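Local structure of desulfoferrodoxin (Rbo) (Treponema pallidum subsp. pallidum str. Nichols, 1Y07) at residues 6-10 / 33-38; 48-53 / 65-71; 59-65 / 100-106; 78-82 / 91-95. The protein probably reduces superoxide to hydrogen peroxide at a mononuclear iron centre, as a class III superoxide reductase. All blocks are in the same frame, centred on the assembly; numbering follows the deposited sequence.

Overall arrangement
Contact 1 comes first along the chain. It closes the loop from strand 5-9 to strand 34-36 within the N-terminal region of the class III enzyme. Contacts 2 and 3 follow in the iron-binding domain and cross: segment 59-65 of contact 3 runs into segment 65-71 of contact 2, and Val65 belongs to both. Contact 2 brings two iron ligands together; contact 3 pairs two strands of the three-stranded sheet. Contact 4, a hairpin of the four-stranded sheet, is nested inside the loop closed by contact 3. Their centres lie about 10 Å apart. Phe7 and Leu9 of contact 1 pack on Trp80 of contact 4, which joins the N-terminal region to the iron-binding domain.

Contact 1: residues 6-10 / 33-38; sequences SFFLQ and EVLRAV
Phe8 lays its side chain along the backbone of segment 33-38. Its CB starts 4.1 Å from Leu35 CB. With CG anti to the carbonyl carbon (chi1 -53°), the ring then follows the opposite chain toward Ala37. Phe8 CD2 is 3.6 Å from Arg36 C, and Leu35 O lies at the ring edge, near its plane. Further out, Phe8 CE2 comes within 3.4 Å of Ala37 N, and CZ reaches the Ala37 methyl. Phe17 and Val28 also touch this side chain.

The two strands, 6-9 and 34-36, belong to different two-stranded antiparallel sheets of the N-terminal region. They run roughly antiparallel at 150°, and their axes come no closer than 6.0 Å. One direct backbone bond joins the segments, from Val38 N to Phe7 O (3.0 Å). Ala37 CA adds a CA-H...O contact to the same oxygen. Two waters bridge the backbones, one from Phe7 N to Val38 O, the other from Leu9 N to Arg36 O. Val38 sets CG2 against Phe7 CB and CG1 against Leu9 CD1. At the other end Gln10 NE2 donates to Glu33 OE1 at 2.8 Å, with the oxygen close to the amide plane.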
loop_
_atom_site.group_PDB
_atom_site.type_symbol
_atom_site.label_atom_id
_atom_site.label_comp_id
_atom_site.label_asym_id
_atom_site.label_seq_id
_atom_site.Cartn_x
_atom_site.Cartn_y
_atom_site.Cartn_z
ATOM N N SER B 6 -9.444 -4.326 0.931
ATOM C CA SER B 6 -10.621 -3.560 0.641
ATOM C C SER B 6 -10.207 -2.148 0.280
ATOM O O SER B 6 -9.116 -1.699 0.661
ATOM C CB SER B 6 -11.560 -3.503 1.857
ATOM O OG SER B 6 -10.831 -3.320 3.080
ATOM N N PHE B 7 -11.103 -1.472 -0.447
ATOM C CA PHE B 7 -10.865 -0.148 -0.990
ATOM C C PHE B 7 -12.032 0.730 -0.690
ATOM O O PHE B 7 -13.174 0.327 -0.883
ATOM C CB PHE B 7 -10.636 -0.255 -2.500
ATOM C CG PHE B 7 -9.546 -1.231 -2.863
ATOM C CD1 PHE B 7 -9.842 -2.562 -3.195
ATOM C CD2 PHE B 7 -8.215 -0.827 -2.847
ATOM C CE1 PHE B 7 -8.796 -3.466 -3.513
ATOM C CE2 PHE B 7 -7.193 -1.728 -3.156
ATOM C CZ PHE B 7 -7.503 -3.040 -3.490
ATOM N N PHE B 8 -11.736 1.923 -0.221
ATOM C CA PHE B 8 -12.734 2.916 0.172
ATOM C C PHE B 8 -12.325 4.215 -0.542
ATOM O O PHE B 8 -11.243 4.731 -0.285
ATOM C CB PHE B 8 -12.709 3.118 1.685
ATOM C CG PHE B 8 -12.849 1.831 2.462
ATOM C CD1 PHE B 8 -11.786 0.981 2.611
ATOM C CD2 PHE B 8 -14.059 1.481 3.031
ATOM C CE1 PHE B 8 -11.917 -0.207 3.314
ATOM C CE2 PHE B 8 -14.191 0.289 3.720
ATOM C CZ PHE B 8 -13.094 -0.557 3.859
ATOM N N LEU B 9 -13.204 4.750 -1.384
ATOM C CA LEU B 9 -12.837 5.841 -2.282
ATOM C C LEU B 9 -13.734 7.057 -2.100
ATOM O O LEU B 9 -14.950 6.946 -2.168
ATOM C CB LEU B 9 -12.900 5.366 -3.733
ATOM C CG LEU B 9 -12.410 3.936 -4.058
ATOM C CD1 LEU B 9 -12.730 3.626 -5.477
ATOM C CD2 LEU B 9 -10.950 3.773 -3.867
ATOM N N GLN B 10 -13.116 8.227 -1.897
ATOM C CA GLN B 10 -13.837 9.521 -1.804
ATOM C C GLN B 10 -14.455 9.924 -3.130
ATOM O O GLN B 10 -13.991 9.429 -4.162
ATOM C CB GLN B 10 -12.881 10.641 -1.419
ATOM C CG GLN B 10 -12.686 10.794 0.051
ATOM C CD GLN B 10 -12.251 12.193 0.434
ATOM O OE1 GLN B 10 -11.073 12.511 0.327
ATOM N NE2 GLN B 10 -13.196 13.027 0.897
ATOM N N GLU B 33 -18.870 12.246 3.669
ATOM C CA GLU B 33 -19.145 11.003 2.993
ATOM C C GLU B 33 -19.044 9.981 4.132
ATOM O O GLU B 33 -18.315 10.201 5.091
ATOM C CB GLU B 33 -18.087 10.707 1.922
ATOM C CG GLU B 33 -18.067 11.624 0.693
ATOM C CD GLU B 33 -16.781 11.441 -0.126
ATOM O OE1 GLU B 33 -15.715 11.873 0.370
ATOM O OE2 GLU B 33 -16.825 10.866 -1.247
ATOM N N VAL B 34 -19.808 8.910 4.045
ATOM C CA VAL B 34 -19.430 7.634 4.680
ATOM C C VAL B 34 -19.042 6.725 3.524
ATOM O O VAL B 34 -19.840 6.483 2.607
ATOM C CB VAL B 34 -20.589 7.051 5.538
ATOM C CG1 VAL B 34 -20.318 5.631 5.955
ATOM C CG2 VAL B 34 -20.794 7.908 6.771
ATOM N N LEU B 35 -17.814 6.209 3.536
ATOM C CA LEU B 35 -17.317 5.414 2.426
ATOM C C LEU B 35 -17.456 3.953 2.857
ATOM O O LEU B 35 -17.141 3.641 3.983
ATOM C CB LEU B 35 -15.855 5.692 2.154
ATOM C CG LEU B 35 -15.441 7.156 1.984
ATOM C CD1 LEU B 35 -13.925 7.187 1.735
ATOM C CD2 LEU B 35 -16.201 7.859 0.905
ATOM N N ARG B 36 -17.992 3.123 1.975
ATOM C CA ARG B 36 -18.075 1.688 2.201
ATOM C C ARG B 36 -17.112 0.977 1.263
ATOM O O ARG B 36 -16.753 1.488 0.231
ATOM C CB ARG B 36 -19.494 1.154 1.926
ATOM C CG ARG B 36 -20.632 1.841 2.679
ATOM C CD ARG B 36 -20.697 1.491 4.142
ATOM N NE ARG B 36 -21.691 2.298 4.857
ATOM C CZ ARG B 36 -22.006 2.116 6.136
ATOM N NH1 ARG B 36 -22.910 2.899 6.717
ATOM N NH2 ARG B 36 -21.431 1.145 6.833
ATOM N N ALA B 37 -16.750 -0.266 1.587
ATOM C CA ALA B 37 -15.863 -1.020 0.704
ATOM C C ALA B 37 -16.531 -1.153 -0.651
ATOM O O ALA B 37 -17.703 -1.609 -0.765
ATOM C CB ALA B 37 -15.610 -2.393 1.294
ATOM N N VAL B 38 -15.828 -0.707 -1.688
ATOM C CA VAL B 38 -16.347 -0.856 -3.051
ATOM C C VAL B 38 -16.320 -2.345 -3.469
ATOM O O VAL B 38 -15.488 -3.114 -3.021
ATOM C CB VAL B 38 -15.567 0.031 -4.065
ATOM C CG1 VAL B 38 -15.604 1.499 -3.667
ATOM C CG2 VAL B 38 -14.165 -0.432 -4.181
HETATM O O HOH W 1 -13.278 -3.257 -1.509
HETATM O O HOH W 2 -15.959 3.830 -0.727
#

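Contact 2: residues 48-53 / 65-71; sequences EKHIPV and VGSVAHP. With FE (Fe (III) ion), chain H.
The iron(III) ion is gripped from both segments, by His50 NE2 at 2.3 Å and by His70 NE2 at 2.4 Å. His76, His122 and Cys119 complete the four-histidine, one-cysteine centre characteristic of superoxide reductases. His50 lies in or next to a weakly bonded helical turn, while His70 sits in the loop after strand 60-65. The two rings meet as an offset edge-to-face pair with their planes at 76°. The edge of His70 points at one face of His50, and its CD2 lies over that face near the rim. The two NE2 atoms are close because they share the metal; they are not bonded to each other.

Second-shell groups help to fix how each ring is turned. His70 ND1 donates to Pro71 O at 2.6 Å; the bond lies in the ring plane and uses a lone pair of the carbonyl. His50 ND1 is held by Ala46 O, and the ring of Trp125 stacks on His50. Lys49 O lies at the edge of the His70 ring, in its plane, 3.1 Å from His70 CD2. His70 has CG anti to the backbone N (chi1 -172°), which carries its ring toward this carbonyl and the metal.

Farther from the iron, Ser67 OG makes a weak hydrogen bond to Glu48 O, and Val65 CG1 rests 3.6 Å from Lys49 O. Val53 CG2 covers the backbone of Ser67, 3.7 Å from its N.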
loop_
_atom_site.group_PDB
_atom_site.type_symbol
_atom_site.label_atom_id
_atom_site.label_comp_id
_atom_site.label_asym_id
_atom_site.label_seq_id
_atom_site.Cartn_x
_atom_site.Cartn_y
_atom_site.Cartn_z
ATOM N N GLU B 48 -13.503 -7.484 -20.404
ATOM C CA GLU B 48 -12.438 -7.326 -21.407
ATOM C C GLU B 48 -11.573 -6.067 -21.205
ATOM O O GLU B 48 -10.358 -6.117 -21.381
ATOM C CB GLU B 48 -13.016 -7.310 -22.832
ATOM C CG GLU B 48 -13.350 -8.693 -23.374
ATOM C CD GLU B 48 -13.751 -8.691 -24.843
ATOM O OE1 GLU B 48 -13.306 -7.795 -25.616
ATOM O OE2 GLU B 48 -14.519 -9.602 -25.233
ATOM N N LYS B 49 -12.217 -4.943 -20.888
ATOM C CA LYS B 49 -11.516 -3.680 -20.751
ATOM C C LYS B 49 -11.101 -3.427 -19.287
ATOM O O LYS B 49 -10.406 -2.449 -19.027
ATOM C CB LYS B 49 -12.377 -2.512 -21.264
ATOM C CG LYS B 49 -12.366 -2.330 -22.804
ATOM C CD LYS B 49 -13.739 -1.909 -23.345
ATOM C CE LYS B 49 -13.715 -0.558 -24.062
ATOM N NZ LYS B 49 -13.337 -0.633 -25.505
ATOM N N HIS B 50 -11.490 -4.296 -18.344
ATOM C CA HIS B 50 -11.268 -3.980 -16.910
ATOM C C HIS B 50 -10.513 -4.995 -16.059
ATOM O O HIS B 50 -9.877 -4.575 -15.086
ATOM C CB HIS B 50 -12.578 -3.581 -16.177
ATOM C CG HIS B 50 -13.134 -2.256 -16.616
ATOM N ND1 HIS B 50 -14.058 -2.141 -17.644
ATOM C CD2 HIS B 50 -12.859 -0.991 -16.202
ATOM C CE1 HIS B 50 -14.323 -0.857 -17.837
ATOM N NE2 HIS B 50 -13.563 -0.133 -17.011
ATOM N N ILE B 51 -10.547 -6.294 -16.388
ATOM C CA ILE B 51 -9.764 -7.270 -15.611
ATOM C C ILE B 51 -8.250 -7.128 -15.855
ATOM O O ILE B 51 -7.813 -7.241 -16.999
ATOM C CB ILE B 51 -10.219 -8.720 -15.882
ATOM C CG1 ILE B 51 -11.627 -8.914 -15.330
ATOM C CG2 ILE B 51 -9.214 -9.728 -15.297
ATOM C CD1 ILE B 51 -12.101 -10.255 -15.466
ATOM N N PRO B 52 -7.455 -6.944 -14.794
ATOM C CA PRO B 52 -6.006 -6.817 -14.917
ATOM C C PRO B 52 -5.370 -8.132 -15.379
ATOM O O PRO B 52 -5.738 -9.218 -14.893
ATOM C CB PRO B 52 -5.538 -6.390 -13.494
ATOM C CG PRO B 52 -6.618 -6.631 -12.618
ATOM C CD PRO B 52 -7.876 -6.848 -13.391
ATOM N N VAL B 53 -4.494 -8.017 -16.380
ATOM C CA VAL B 53 -3.673 -9.101 -16.853
ATOM C C VAL B 53 -2.298 -8.948 -16.240
ATOM O O VAL B 53 -1.690 -7.898 -16.370
ATOM C CB VAL B 53 -3.581 -9.098 -18.432
ATOM C CG1 VAL B 53 -2.468 -10.021 -18.955
ATOM C CG2 VAL B 53 -4.928 -9.469 -19.057
ATOM N N VAL B 65 -4.317 -3.336 -18.208
ATOM C CA VAL B 65 -5.751 -3.243 -17.958
ATOM C C VAL B 65 -6.343 -3.182 -19.331
ATOM O O VAL B 65 -6.228 -2.172 -20.046
ATOM C CB VAL B 65 -6.134 -2.092 -16.995
ATOM C CG1 VAL B 65 -7.657 -2.089 -16.678
ATOM C CG2 VAL B 65 -5.367 -2.278 -15.703
ATOM N N GLY B 66 -6.978 -4.311 -19.648
ATOM C CA GLY B 66 -6.922 -4.886 -20.941
ATOM C C GLY B 66 -6.172 -6.188 -21.204
ATOM O O GLY B 66 -4.945 -6.190 -21.380
ATOM N N SER B 67 -6.935 -7.282 -21.334
ATOM C CA SER B 67 -6.580 -8.301 -22.334
ATOM C C SER B 67 -6.591 -7.586 -23.708
ATOM O O SER B 67 -5.818 -7.923 -24.634
ATOM C CB SER B 67 -7.608 -9.426 -22.360
ATOM O OG SER B 67 -8.873 -8.870 -22.652
ATOM N N VAL B 68 -7.499 -6.620 -23.842
ATOM C CA VAL B 68 -7.241 -5.476 -24.716
ATOM C C VAL B 68 -7.347 -4.103 -23.934
ATOM O O VAL B 68 -8.071 -3.993 -22.949
ATOM C CB VAL B 68 -8.136 -5.513 -25.941
ATOM C CG1 VAL B 68 -7.844 -6.792 -26.825
ATOM C CG2 VAL B 68 -9.615 -5.421 -25.545
ATOM N N ALA B 69 -6.664 -3.058 -24.413
ATOM C CA ALA B 69 -6.499 -1.803 -23.666
ATOM C C ALA B 69 -7.770 -0.985 -23.319
ATOM O O ALA B 69 -8.585 -0.640 -24.176
ATOM C CB ALA B 69 -5.470 -0.890 -24.361
ATOM N N HIS B 70 -7.858 -0.625 -22.038
ATOM C CA HIS B 70 -8.839 0.312 -21.508
ATOM C C HIS B 70 -8.474 1.743 -21.869
ATOM O O HIS B 70 -7.296 2.079 -21.946
ATOM C CB HIS B 70 -8.863 0.200 -19.972
ATOM C CG HIS B 70 -9.964 0.980 -19.313
ATOM N ND1 HIS B 70 -9.942 2.355 -19.177
ATOM C CD2 HIS B 70 -11.124 0.565 -18.751
ATOM C CE1 HIS B 70 -11.035 2.749 -18.553
ATOM N NE2 HIS B 70 -11.763 1.682 -18.276
ATOM N N PRO B 71 -9.480 2.592 -22.045
ATOM C CA PRO B 71 -9.288 4.035 -22.200
ATOM C C PRO B 71 -8.417 4.692 -21.125
ATOM O O PRO B 71 -8.534 4.393 -19.957
ATOM C CB PRO B 71 -10.713 4.584 -22.120
ATOM C CG PRO B 71 -11.538 3.507 -22.657
ATOM C CD PRO B 71 -10.906 2.228 -22.192
HETATM FE FE FE H . -13.855 2.093 -17.226
#

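Contact 3: residues 59-65 / 100-106; sequences HEVKVKV and PEVTFAL
Glu101 faces two lysines of the neighbouring strand at once. Lys64 NZ makes a salt bridge to Glu101 OE1 at 3.0 Å. Lys62 NZ stands farther off, in a long salt bridge of 3.8 Å to Glu101 OE2. The Glu101 CG sits between its backbone N and carbonyl carbon (chi1 63°), and the chain beyond is extended. Lys64 lies beside it and points the same way, but bends near its end to bring NZ to the carboxylate. A water links this NZ to Pro100 O.

Beneath the charges, strands 60-65 and 101-105 pair antiparallel, as two strands of a three-stranded sheet of the iron-binding domain. Val61 with Phe104 and Val63 with Val102 are the hydrogen-bonded pairs. Flanking bonds run from Val65 N to Pro100 O and from Leu106 N to His59 O, the latter short at 2.6 Å.

The face that carries Val61, Val63 and Phe104 is apolar. Val63 CG2 touches the Phe104 ring at its edge, 3.9 Å from Phe104 CE1. Val61 CG2 meets Leu106 CD1 at 3.7 Å. Val81 and Leu83 of strand 78-85 cover Phe104. On the other face, Thr107 of the second subunit packs on Glu60 and Thr103.

On the apolar face, Val63 and Phe104 pack against strand 78-85. The other carries Lys62, Lys64 and Glu101, and there the two lysines probably stabilise the Glu101 carboxylate in its charged form.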
loop_
_atom_site.group_PDB
_atom_site.type_symbol
_atom_site.label_atom_id
_atom_site.label_comp_id
_atom_site.label_asym_id
_atom_site.label_seq_id
_atom_site.Cartn_x
_atom_site.Cartn_y
_atom_site.Cartn_z
ATOM N N HIS B 59 11.726 -10.671 -11.431
ATOM C CA HIS B 59 11.324 -10.026 -10.197
ATOM C C HIS B 59 10.502 -8.811 -10.604
ATOM O O HIS B 59 10.274 -7.963 -9.751
ATOM C CB HIS B 59 12.582 -9.718 -9.324
ATOM C CG HIS B 59 13.314 -10.965 -8.847
ATOM N ND1 HIS B 59 14.646 -10.967 -8.472
ATOM C CD2 HIS B 59 12.916 -12.266 -8.779
ATOM C CE1 HIS B 59 15.020 -12.202 -8.157
ATOM N NE2 HIS B 59 13.984 -13.011 -8.322
ATOM N N GLU B 60 10.042 -8.688 -11.852
ATOM C CA GLU B 60 9.127 -7.643 -12.284
ATOM C C GLU B 60 7.774 -8.224 -12.709
ATOM O O GLU B 60 7.665 -9.313 -13.309
ATOM C CB GLU B 60 9.741 -6.793 -13.415
ATOM C CG GLU B 60 10.842 -5.899 -12.840
ATOM C CD GLU B 60 11.296 -4.715 -13.718
ATOM O OE1 GLU B 60 11.435 -4.915 -14.959
ATOM O OE2 GLU B 60 11.597 -3.595 -13.148
ATOM N N VAL B 61 6.738 -7.443 -12.430
ATOM C CA VAL B 61 5.350 -7.841 -12.672
ATOM C C VAL B 61 4.720 -6.693 -13.401
ATOM O O VAL B 61 4.599 -5.591 -12.843
ATOM C CB VAL B 61 4.600 -8.040 -11.338
ATOM C CG1 VAL B 61 3.101 -8.307 -11.595
ATOM C CG2 VAL B 61 5.224 -9.147 -10.486
ATOM N N LYS B 62 4.329 -6.905 -14.646
ATOM C CA LYS B 62 3.660 -5.894 -15.440
ATOM C C LYS B 62 2.189 -6.174 -15.336
ATOM O O LYS B 62 1.764 -7.332 -15.472
ATOM C CB LYS B 62 4.105 -5.976 -16.887
ATOM C CG LYS B 62 3.599 -4.873 -17.824
ATOM C CD LYS B 62 3.902 -5.242 -19.278
ATOM C CE LYS B 62 4.905 -4.292 -19.932
ATOM N NZ LYS B 62 4.709 -4.275 -21.428
ATOM N N VAL B 63 1.414 -5.144 -15.070
ATOM C CA VAL B 63 -0.030 -5.280 -15.022
ATOM C C VAL B 63 -0.677 -4.463 -16.131
ATOM O O VAL B 63 -0.460 -3.288 -16.228
ATOM C CB VAL B 63 -0.617 -4.834 -13.697
ATOM C CG1 VAL B 63 -2.129 -4.982 -13.759
ATOM C CG2 VAL B 63 0.018 -5.657 -12.530
ATOM N N LYS B 64 -1.481 -5.107 -16.978
ATOM C CA LYS B 64 -2.117 -4.433 -18.125
ATOM C C LYS B 64 -3.646 -4.464 -17.978
ATOM O O LYS B 64 -4.185 -5.505 -17.619
ATOM C CB LYS B 64 -1.788 -5.122 -19.457
ATOM C CG LYS B 64 -0.341 -5.585 -19.701
ATOM C CD LYS B 64 -0.259 -6.278 -21.065
ATOM C CE LYS B 64 -0.372 -5.269 -22.172
ATOM N NZ LYS B 64 0.422 -4.047 -21.876
ATOM N N VAL B 65 -4.317 -3.336 -18.208
ATOM C CA VAL B 65 -5.751 -3.243 -17.958
ATOM C C VAL B 65 -6.343 -3.182 -19.331
ATOM O O VAL B 65 -6.228 -2.172 -20.046
ATOM C CB VAL B 65 -6.134 -2.092 -16.995
ATOM C CG1 VAL B 65 -7.657 -2.089 -16.678
ATOM C CG2 VAL B 65 -5.367 -2.278 -15.703
ATOM N N PRO B 100 -2.580 2.094 -20.256
ATOM C CA PRO B 100 -3.248 1.463 -19.114
ATOM C C PRO B 100 -2.424 0.298 -18.627
ATOM O O PRO B 100 -2.867 -0.826 -18.692
ATOM C CB PRO B 100 -4.587 0.994 -19.715
ATOM C CG PRO B 100 -4.222 0.669 -21.130
ATOM C CD PRO B 100 -3.156 1.655 -21.540
ATOM N N GLU B 101 -1.175 0.554 -18.225
ATOM C CA GLU B 101 -0.294 -0.482 -17.707
ATOM C C GLU B 101 0.720 0.110 -16.750
ATOM O O GLU B 101 1.074 1.276 -16.849
ATOM C CB GLU B 101 0.463 -1.170 -18.848
ATOM C CG GLU B 101 1.357 -0.239 -19.587
ATOM C CD GLU B 101 2.385 -0.966 -20.438
ATOM O OE1 GLU B 101 1.998 -1.570 -21.426
ATOM O OE2 GLU B 101 3.601 -0.913 -20.105
ATOM N N VAL B 102 1.215 -0.714 -15.855
ATOM C CA VAL B 102 2.275 -0.309 -14.920
ATOM C C VAL B 102 3.043 -1.541 -14.467
ATOM O O VAL B 102 2.529 -2.631 -14.512
ATOM C CB VAL B 102 1.656 0.462 -13.726
ATOM C CG1 VAL B 102 0.947 -0.499 -12.775
ATOM C CG2 VAL B 102 2.690 1.395 -13.060
ATOM N N THR B 103 4.281 -1.367 -14.068
ATOM C CA THR B 103 5.095 -2.455 -13.648
ATOM C C THR B 103 5.514 -2.238 -12.186
ATOM O O THR B 103 5.754 -1.108 -11.742
ATOM C CB THR B 103 6.324 -2.495 -14.486
ATOM O OG1 THR B 103 5.908 -2.674 -15.857
ATOM C CG2 THR B 103 7.242 -3.728 -14.131
ATOM N N PHE B 104 5.585 -3.331 -11.461
ATOM C CA PHE B 104 6.034 -3.364 -10.095
ATOM C C PHE B 104 7.270 -4.241 -10.051
ATOM O O PHE B 104 7.378 -5.166 -10.848
ATOM C CB PHE B 104 4.969 -4.024 -9.261
ATOM C CG PHE B 104 3.662 -3.269 -9.259
ATOM C CD1 PHE B 104 2.673 -3.575 -10.178
ATOM C CD2 PHE B 104 3.420 -2.292 -8.334
ATOM C CE1 PHE B 104 1.444 -2.889 -10.200
ATOM C CE2 PHE B 104 2.171 -1.618 -8.338
ATOM C CZ PHE B 104 1.218 -1.913 -9.283
ATOM N N ALA B 105 8.155 -3.999 -9.093
ATOM C CA ALA B 105 9.291 -4.864 -8.811
ATOM C C ALA B 105 9.179 -5.588 -7.483
ATOM O O ALA B 105 8.654 -4.988 -6.490
ATOM C CB ALA B 105 10.552 -4.007 -8.835
ATOM N N LEU B 106 9.633 -6.847 -7.439
ATOM C CA LEU B 106 9.585 -7.719 -6.284
ATOM C C LEU B 106 10.992 -8.081 -5.867
ATOM O O LEU B 106 11.900 -8.142 -6.701
ATOM C CB LEU B 106 8.716 -8.984 -6.614
ATOM C CG LEU B 106 7.179 -8.837 -6.441
ATOM C CD1 LEU B 106 6.569 -7.723 -7.330
ATOM C CD2 LEU B 106 6.452 -10.187 -6.662
HETATM O O HOH W 3 -2.106 -2.049 -21.636
#

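Contact 4: residues 78-82 / 91-95; sequences IAWVC and LKELP
Trp80 has Leu91 CD1 over one face of its indole. This CH-pi contact puts the methyl 4.2 Å from the centroid of the six-membered ring, 23° off the normal. The methyl is offset toward the rim and also touches Cys82 CB. The two residues lie on the strands of an antiparallel beta hairpin, 78-85 with 88-93, in the four-stranded sheet of the iron-binding domain.

Trp80 has CG between the backbone N and the carbonyl carbon (chi1 53°), and the indole leads away from segment 91-95. There Phe16 stacks on it, and it meets the rings of Phe7 and Phe118. Trp80 thereby ties the hairpin to the N-terminal strands.

Val81 and Lys92 form a hydrogen-bonded pair, with both N-to-O bonds at 3.0 Å. Beyond it, Leu94 N donates to Ala79 O at 2.9 Å. Two charged ends turn elsewhere: Lys92 NZ bonds Thr103 O, and Glu93 OE2 forms a salt bridge with Arg3 of the second subunit. Leu91 pairs with a strand of that subunit, which carries the sheet across the interface.

Leu94 packs against segment 78-82 with both methyls. Leu94 CD1 meets Val81 CG2 at 3.7 Å, and Leu94 CD2 lies alongside Ile78 CG2 at 4.1 Å. Ile78 in turn touches His70 and Cys119 of the iron site. A water closes this end, donating to Ile78 O and Leu94 O, each 2.7 Å away.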
loop_
_atom_site.group_PDB
_atom_site.type_symbol
_atom_site.label_atom_id
_atom_site.label_comp_id
_atom_site.label_asym_id
_atom_site.label_seq_id
_atom_site.Cartn_x
_atom_site.Cartn_y
_atom_site.Cartn_z
ATOM N N ILE B 78 -7.969 4.558 -16.116
ATOM C CA ILE B 78 -7.523 3.723 -14.974
ATOM C C ILE B 78 -6.679 4.583 -14.046
ATOM O O ILE B 78 -5.626 5.109 -14.422
ATOM C CB ILE B 78 -6.703 2.505 -15.440
ATOM C CG1 ILE B 78 -7.467 1.684 -16.494
ATOM C CG2 ILE B 78 -6.339 1.656 -14.239
ATOM C CD1 ILE B 78 -8.915 1.377 -16.102
ATOM N N ALA B 79 -7.115 4.683 -12.806
ATOM C CA ALA B 79 -6.509 5.581 -11.825
ATOM C C ALA B 79 -5.268 4.991 -11.206
ATOM O O ALA B 79 -4.258 5.674 -11.050
ATOM C CB ALA B 79 -7.481 5.874 -10.767
ATOM N N TRP B 80 -5.338 3.717 -10.864
ATOM C CA TRP B 80 -4.258 3.062 -10.132
ATOM C C TRP B 80 -4.388 1.548 -10.263
ATOM O O TRP B 80 -5.457 1.023 -10.633
ATOM C CB TRP B 80 -4.195 3.538 -8.651
ATOM C CG TRP B 80 -5.497 3.441 -7.842
ATOM C CD1 TRP B 80 -6.300 4.481 -7.477
ATOM C CD2 TRP B 80 -6.102 2.260 -7.281
ATOM N NE1 TRP B 80 -7.385 4.033 -6.752
ATOM C CE2 TRP B 80 -7.299 2.675 -6.615
ATOM C CE3 TRP B 80 -5.793 0.888 -7.307
ATOM C CZ2 TRP B 80 -8.150 1.776 -5.995
ATOM C CZ3 TRP B 80 -6.645 -0.007 -6.683
ATOM C CH2 TRP B 80 -7.787 0.441 -6.012
ATOM N N VAL B 81 -3.302 0.861 -9.950
ATOM C CA VAL B 81 -3.235 -0.582 -9.873
ATOM C C VAL B 81 -2.581 -0.899 -8.530
ATOM O O VAL B 81 -1.585 -0.249 -8.146
ATOM C CB VAL B 81 -2.380 -1.198 -11.029
ATOM C CG1 VAL B 81 -2.137 -2.678 -10.808
ATOM C CG2 VAL B 81 -3.056 -0.908 -12.377
ATOM N N CYS B 82 -3.150 -1.860 -7.836
ATOM C CA CYS B 82 -2.641 -2.363 -6.552
ATOM C C CYS B 82 -2.237 -3.832 -6.754
ATOM O O CYS B 82 -2.951 -4.589 -7.400
ATOM C CB CYS B 82 -3.721 -2.218 -5.489
ATOM S SG CYS B 82 -3.348 -2.956 -3.900
ATOM N N LEU B 91 1.021 -0.111 -4.476
ATOM C CA LEU B 91 0.049 0.605 -5.248
ATOM C C LEU B 91 0.752 1.697 -6.012
ATOM O O LEU B 91 1.612 2.394 -5.484
ATOM C CB LEU B 91 -1.094 1.101 -4.374
ATOM C CG LEU B 91 -2.319 1.754 -5.060
ATOM C CD1 LEU B 91 -3.576 1.616 -4.214
ATOM C CD2 LEU B 91 -1.965 3.160 -5.331
ATOM N N LYS B 92 0.446 1.775 -7.304
ATOM C CA LYS B 92 0.937 2.861 -8.143
ATOM C C LYS B 92 -0.206 3.489 -8.897
ATOM O O LYS B 92 -1.025 2.798 -9.527
ATOM C CB LYS B 92 1.961 2.309 -9.191
ATOM C CG LYS B 92 3.284 1.850 -8.589
ATOM C CD LYS B 92 4.304 1.374 -9.629
ATOM C CE LYS B 92 5.720 1.362 -9.109
ATOM N NZ LYS B 92 6.678 1.053 -10.111
ATOM N N GLU B 93 -0.254 4.810 -8.867
ATOM C CA GLU B 93 -1.190 5.545 -9.708
ATOM C C GLU B 93 -0.658 5.546 -11.140
ATOM O O GLU B 93 0.542 5.535 -11.369
ATOM C CB GLU B 93 -1.378 6.958 -9.183
ATOM C CG GLU B 93 -2.009 6.939 -7.812
ATOM C CD GLU B 93 -2.186 8.300 -7.130
ATOM O OE1 GLU B 93 -1.514 9.265 -7.544
ATOM O OE2 GLU B 93 -2.980 8.386 -6.149
ATOM N N LEU B 94 -1.543 5.532 -12.111
ATOM C CA LEU B 94 -1.168 5.570 -13.532
ATOM C C LEU B 94 -1.266 7.012 -14.131
ATOM O O LEU B 94 -2.266 7.684 -13.918
ATOM C CB LEU B 94 -2.147 4.674 -14.302
ATOM C CG LEU B 94 -1.671 3.223 -14.454
ATOM C CD1 LEU B 94 -1.691 2.442 -13.167
ATOM C CD2 LEU B 94 -2.537 2.510 -15.455
ATOM N N PRO B 95 -0.241 7.502 -14.841
ATOM C CA PRO B 95 -0.354 8.781 -15.567
ATOM C C PRO B 95 -1.509 8.690 -16.543
ATOM O O PRO B 95 -1.561 7.716 -17.314
ATOM C CB PRO B 95 0.993 8.882 -16.295
ATOM C CG PRO B 95 1.914 8.109 -15.420
ATOM C CD PRO B 95 1.102 6.937 -14.981
HETATM O O HOH W 4 -4.797 7.634 -14.837
#